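Long-range contact in RagB/SusD family nutrient uptake outer membrane protein (PDB 7KV2), which probably binds beta-glucan at the cell surface as a SusD-family outer membrane protein, aiding glycan capture and uptake by a gut bacterium: residues Thr328-Arg338 and Glu451-Gly459. Sequence-based numbering, arbitrary orientation.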
loop_
_atom_site.group_PDB
_atom_site.type_symbol
_atom_site.label_atom_id
_atom_site.label_comp_id
_atom_site.label_asym_id
_atom_site.label_seq_id
_atom_site.Cartn_x
_atom_site.Cartn_y
_atom_site.Cartn_z
ATOM N N THR A 328 14.634 3.312 12.907
ATOM C CA THR A 328 14.458 3.498 11.446
ATOM C C THR A 328 15.346 4.650 11.000
ATOM O O THR A 328 16.141 4.493 10.072
ATOM C CB THR A 328 12.975 3.720 11.104
ATOM O OG1 THR A 328 12.264 2.526 11.432
ATOM C CG2 THR A 328 12.774 4.065 9.662
ATOM N N TYR A 329 15.316 5.735 11.722
ATOM C CA TYR A 329 16.193 6.883 11.378
ATOM C C TYR A 329 17.684 6.482 11.442
ATOM O O TYR A 329 18.487 6.852 10.506
ATOM C CB TYR A 329 15.915 8.032 12.320
ATOM C CG TYR A 329 16.830 9.206 12.106
ATOM C CD1 TYR A 329 16.518 10.200 11.203
ATOM C CD2 TYR A 329 17.979 9.350 12.873
ATOM C CE1 TYR A 329 17.333 11.318 11.071
ATOM C CE2 TYR A 329 18.818 10.443 12.722
ATOM C CZ TYR A 329 18.496 11.431 11.816
ATOM O OH TYR A 329 19.342 12.512 11.695
ATOM N N GLU A 330 18.057 5.746 12.484
ATOM C CA GLU A 330 19.469 5.340 12.751
ATOM C C GLU A 330 19.992 4.299 11.763
ATOM O O GLU A 330 21.201 4.204 11.668
ATOM C CB GLU A 330 19.599 4.762 14.163
ATOM C CG GLU A 330 19.336 5.793 15.213
ATOM C CD GLU A 330 19.432 5.279 16.646
ATOM O OE1 GLU A 330 19.197 4.057 16.873
ATOM O OE2 GLU A 330 19.659 6.145 17.524
ATOM N N ARG A 331 19.154 3.569 11.014
ATOM C CA ARG A 331 19.660 2.493 10.119
ATOM C C ARG A 331 20.213 3.118 8.832
ATOM O O ARG A 331 21.041 2.449 8.177
ATOM C CB ARG A 331 18.616 1.384 9.933
ATOM C CG ARG A 331 17.738 1.430 8.690
ATOM C CD ARG A 331 16.927 0.135 8.467
ATOM N NE ARG A 331 16.195 -0.256 9.689
ATOM C CZ ARG A 331 14.899 0.019 9.939
ATOM N NH1 ARG A 331 14.165 0.700 9.071
ATOM N NH2 ARG A 331 14.340 -0.389 11.066
ATOM N N TYR A 332 19.881 4.377 8.526
ATOM C CA TYR A 332 20.354 5.112 7.327
ATOM C C TYR A 332 21.750 5.704 7.524
ATOM O O TYR A 332 22.022 6.297 8.573
ATOM C CB TYR A 332 19.404 6.265 6.956
ATOM C CG TYR A 332 18.083 5.779 6.415
ATOM C CD1 TYR A 332 17.956 5.317 5.106
ATOM C CD2 TYR A 332 16.979 5.651 7.255
ATOM C CE1 TYR A 332 16.738 4.828 4.620
ATOM C CE2 TYR A 332 15.767 5.194 6.770
ATOM C CZ TYR A 332 15.640 4.744 5.456
ATOM O OH TYR A 332 14.439 4.207 5.009
ATOM N N SER A 333 22.554 5.633 6.471
ATOM C CA SER A 333 23.764 6.474 6.296
ATOM C C SER A 333 23.355 7.956 6.181
ATOM O O SER A 333 22.248 8.258 5.691
ATOM C CB SER A 333 24.563 5.933 5.139
ATOM O OG SER A 333 25.426 6.904 4.611
ATOM N N ASN A 334 24.191 8.878 6.692
ATOM C CA ASN A 334 24.006 10.360 6.676
ATOM C C ASN A 334 23.745 10.921 5.266
ATOM O O ASN A 334 23.090 11.971 5.150
ATOM C CB ASN A 334 25.270 11.111 7.153
ATOM C CG ASN A 334 25.484 10.995 8.638
ATOM O OD1 ASN A 334 24.531 11.085 9.416
ATOM N ND2 ASN A 334 26.725 10.767 9.031
ATOM N N ASN A 335 24.265 10.284 4.243
ATOM C CA ASN A 335 24.125 10.770 2.843
ATOM C C ASN A 335 23.060 9.951 2.088
ATOM O O ASN A 335 22.936 10.160 0.867
ATOM C CB ASN A 335 25.456 10.693 2.109
ATOM C CG ASN A 335 25.945 9.268 2.094
ATOM O OD1 ASN A 335 25.880 8.595 3.118
ATOM N ND2 ASN A 335 26.399 8.808 0.953
ATOM N N ASP A 336 22.325 9.062 2.765
ATOM C CA ASP A 336 21.141 8.407 2.171
ATOM C C ASP A 336 20.010 9.451 2.180
ATOM O O ASP A 336 19.495 9.809 3.317
ATOM C CB ASP A 336 20.795 7.115 2.903
ATOM C CG ASP A 336 19.842 6.215 2.150
ATOM O OD1 ASP A 336 18.909 6.777 1.458
ATOM O OD2 ASP A 336 20.026 4.965 2.228
ATOM N N THR A 337 19.609 9.926 1.002
ATOM C CA THR A 337 18.544 10.966 0.876
ATOM C C THR A 337 17.207 10.415 1.422
ATOM O O THR A 337 16.287 11.223 1.709
ATOM C CB THR A 337 18.378 11.459 -0.567
ATOM O OG1 THR A 337 18.007 10.333 -1.384
ATOM C CG2 THR A 337 19.635 12.155 -1.059
ATOM N N ARG A 338 17.064 9.094 1.449
ATOM C CA ARG A 338 15.813 8.447 1.939
ATOM C C ARG A 338 15.621 8.705 3.435
ATOM O O ARG A 338 14.477 8.587 3.910
ATOM C CB ARG A 338 15.796 6.964 1.627
ATOM C CG ARG A 338 15.886 6.698 0.139
ATOM C CD ARG A 338 15.962 5.232 -0.144
ATOM N NE ARG A 338 17.282 4.692 0.242
ATOM C CZ ARG A 338 17.805 3.559 -0.219
ATOM N NH1 ARG A 338 17.140 2.792 -1.079
ATOM N NH2 ARG A 338 19.030 3.212 0.178
ATOM N N GLU A 451 17.339 -5.970 2.220
ATOM C CA GLU A 451 17.628 -4.758 3.024
ATOM C C GLU A 451 17.445 -3.483 2.171
ATOM O O GLU A 451 17.056 -2.439 2.754
ATOM C CB GLU A 451 18.960 -4.885 3.736
ATOM C CG GLU A 451 19.259 -3.690 4.624
ATOM C CD GLU A 451 18.332 -3.427 5.808
ATOM O OE1 GLU A 451 17.362 -4.199 6.083
ATOM O OE2 GLU A 451 18.612 -2.433 6.501
ATOM N N GLU A 452 17.716 -3.515 0.867
ATOM C CA GLU A 452 17.513 -2.313 0.023
ATOM C C GLU A 452 16.011 -2.026 -0.045
ATOM O O GLU A 452 15.646 -0.872 0.054
ATOM C CB GLU A 452 18.091 -2.465 -1.379
ATOM C CG GLU A 452 18.209 -1.152 -2.125
ATOM C CD GLU A 452 19.301 -0.243 -1.599
ATOM O OE1 GLU A 452 20.300 -0.782 -1.020
ATOM O OE2 GLU A 452 19.108 0.991 -1.676
ATOM N N ARG A 453 15.165 -3.052 -0.159
ATOM C CA ARG A 453 13.701 -2.880 -0.090
ATOM C C ARG A 453 13.334 -2.190 1.224
ATOM O O ARG A 453 12.475 -1.296 1.234
ATOM C CB ARG A 453 12.974 -4.213 -0.228
ATOM C CG ARG A 453 13.179 -4.920 -1.548
ATOM C CD ARG A 453 12.488 -6.278 -1.569
ATOM N NE ARG A 453 11.040 -6.111 -1.631
ATOM C CZ ARG A 453 10.301 -5.947 -2.724
ATOM N NH1 ARG A 453 10.795 -6.084 -3.955
ATOM N NH2 ARG A 453 9.017 -5.713 -2.562
ATOM N N HIS A 454 13.926 -2.651 2.328
ATOM C CA HIS A 454 13.663 -2.162 3.691
ATOM C C HIS A 454 13.939 -0.644 3.731
ATOM O O HIS A 454 13.136 0.092 4.293
ATOM C CB HIS A 454 14.540 -2.954 4.680
ATOM C CG HIS A 454 14.221 -2.671 6.101
ATOM N ND1 HIS A 454 15.077 -3.013 7.126
ATOM C CD2 HIS A 454 13.136 -2.104 6.667
ATOM C CE1 HIS A 454 14.528 -2.683 8.275
ATOM N NE2 HIS A 454 13.334 -2.090 8.025
ATOM N N LEU A 455 15.069 -0.231 3.169
ATOM C CA LEU A 455 15.501 1.192 3.129
ATOM C C LEU A 455 14.557 1.990 2.206
ATOM O O LEU A 455 14.285 3.154 2.521
ATOM C CB LEU A 455 16.941 1.232 2.594
ATOM C CG LEU A 455 18.031 0.646 3.502
ATOM C CD1 LEU A 455 19.381 0.655 2.795
ATOM C CD2 LEU A 455 18.167 1.436 4.792
ATOM N N GLU A 456 14.077 1.361 1.131
ATOM C CA GLU A 456 13.375 2.010 -0.006
ATOM C C GLU A 456 11.885 2.285 0.290
ATOM O O GLU A 456 11.351 3.300 -0.202
ATOM C CB GLU A 456 13.533 1.116 -1.240
ATOM C CG GLU A 456 12.972 1.706 -2.503
ATOM C CD GLU A 456 13.612 2.964 -3.062
ATOM O OE1 GLU A 456 14.733 3.325 -2.626
ATOM O OE2 GLU A 456 12.949 3.603 -3.935
ATOM N N PHE A 457 11.212 1.420 1.034
ATOM C CA PHE A 457 9.731 1.374 1.087
ATOM C C PHE A 457 9.162 1.515 2.500
ATOM O O PHE A 457 8.064 1.064 2.720
ATOM C CB PHE A 457 9.237 0.050 0.475
ATOM C CG PHE A 457 9.649 -0.187 -0.957
ATOM C CD1 PHE A 457 9.256 0.698 -1.947
ATOM C CD2 PHE A 457 10.468 -1.259 -1.299
ATOM C CE1 PHE A 457 9.642 0.502 -3.259
ATOM C CE2 PHE A 457 10.852 -1.459 -2.621
ATOM C CZ PHE A 457 10.438 -0.574 -3.593
ATOM N N VAL A 458 9.808 2.200 3.407
ATOM C CA VAL A 458 9.221 2.411 4.756
ATOM C C VAL A 458 7.845 3.047 4.567
ATOM O O VAL A 458 7.727 4.059 3.875
ATOM C CB VAL A 458 10.094 3.277 5.664
ATOM C CG1 VAL A 458 9.343 3.690 6.927
ATOM C CG2 VAL A 458 11.445 2.612 5.990
ATOM N N GLY A 459 6.811 2.488 5.198
ATOM C CA GLY A 459 5.490 3.130 5.235
ATOM C C GLY A 459 4.693 2.922 3.964
ATOM O O GLY A 459 3.637 3.524 3.842
HETATM O O HOH W 1 14.445 1.486 6.511
#
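With its chain bent at CD (chi3 -72°), Arg338 lays its guanidinium beside helix 446-456, where Glu452 and Glu456, each folded back at chi2, bring up their carboxylates. The result is a four-residue salt-bridge network that ties the start of helix 337-342 to the C-terminal end of helix 446-456 within the SusD-family region. NH1 and NH2 of Arg338 grip Glu452 end-on, both on OE2 and from the same face of the carboxylate, NH1 at 2.7 Å. NH1 also reaches OE1 of Glu456, 2.9 Å away and close to the guanidinium plane, with an N-H...O angle of 158°. From within its own segment the N-cap residue Asp336 takes NE and NH2 side-on, one per oxygen, while its OD1 also accepts from the backbone N of Arg338. Leu455 CB sits over the centre of one guanidinium face, while the bonds round the rim, from NE, NH1 and NH2, keep the group from turning. A leucine in place of Arg338 would probably leave the carboxylates of Asp336 and Glu452 without the counter-charge they share and cut the ionic link between the two helix ends, although Glu456 would keep Arg404 and Arg435, which with the Ser406 hydroxyl bind its OE2.

Further along, CE1 of His454 lies against the centre of one guanidinium face of Arg331, 3.2 Å from CZ, the two planes 31° apart; NH1 and NE2 lie close but are badly angled for a bond, and both turn to Asp80 instead. Glu451 OE1 accepts from ND1 in the plane of the imidazole and so fixes its rotation. Between the two clusters, Tyr332 runs alongside Leu455, CE1 to CD2 3.7 Å. Its hydroxyl donates to Leu455 O at 2.7 Å and accepts from a water that also donates to His454 O and accepts a hydrogen bond from Arg331 NH1, 2.7 Å from the water oxygen.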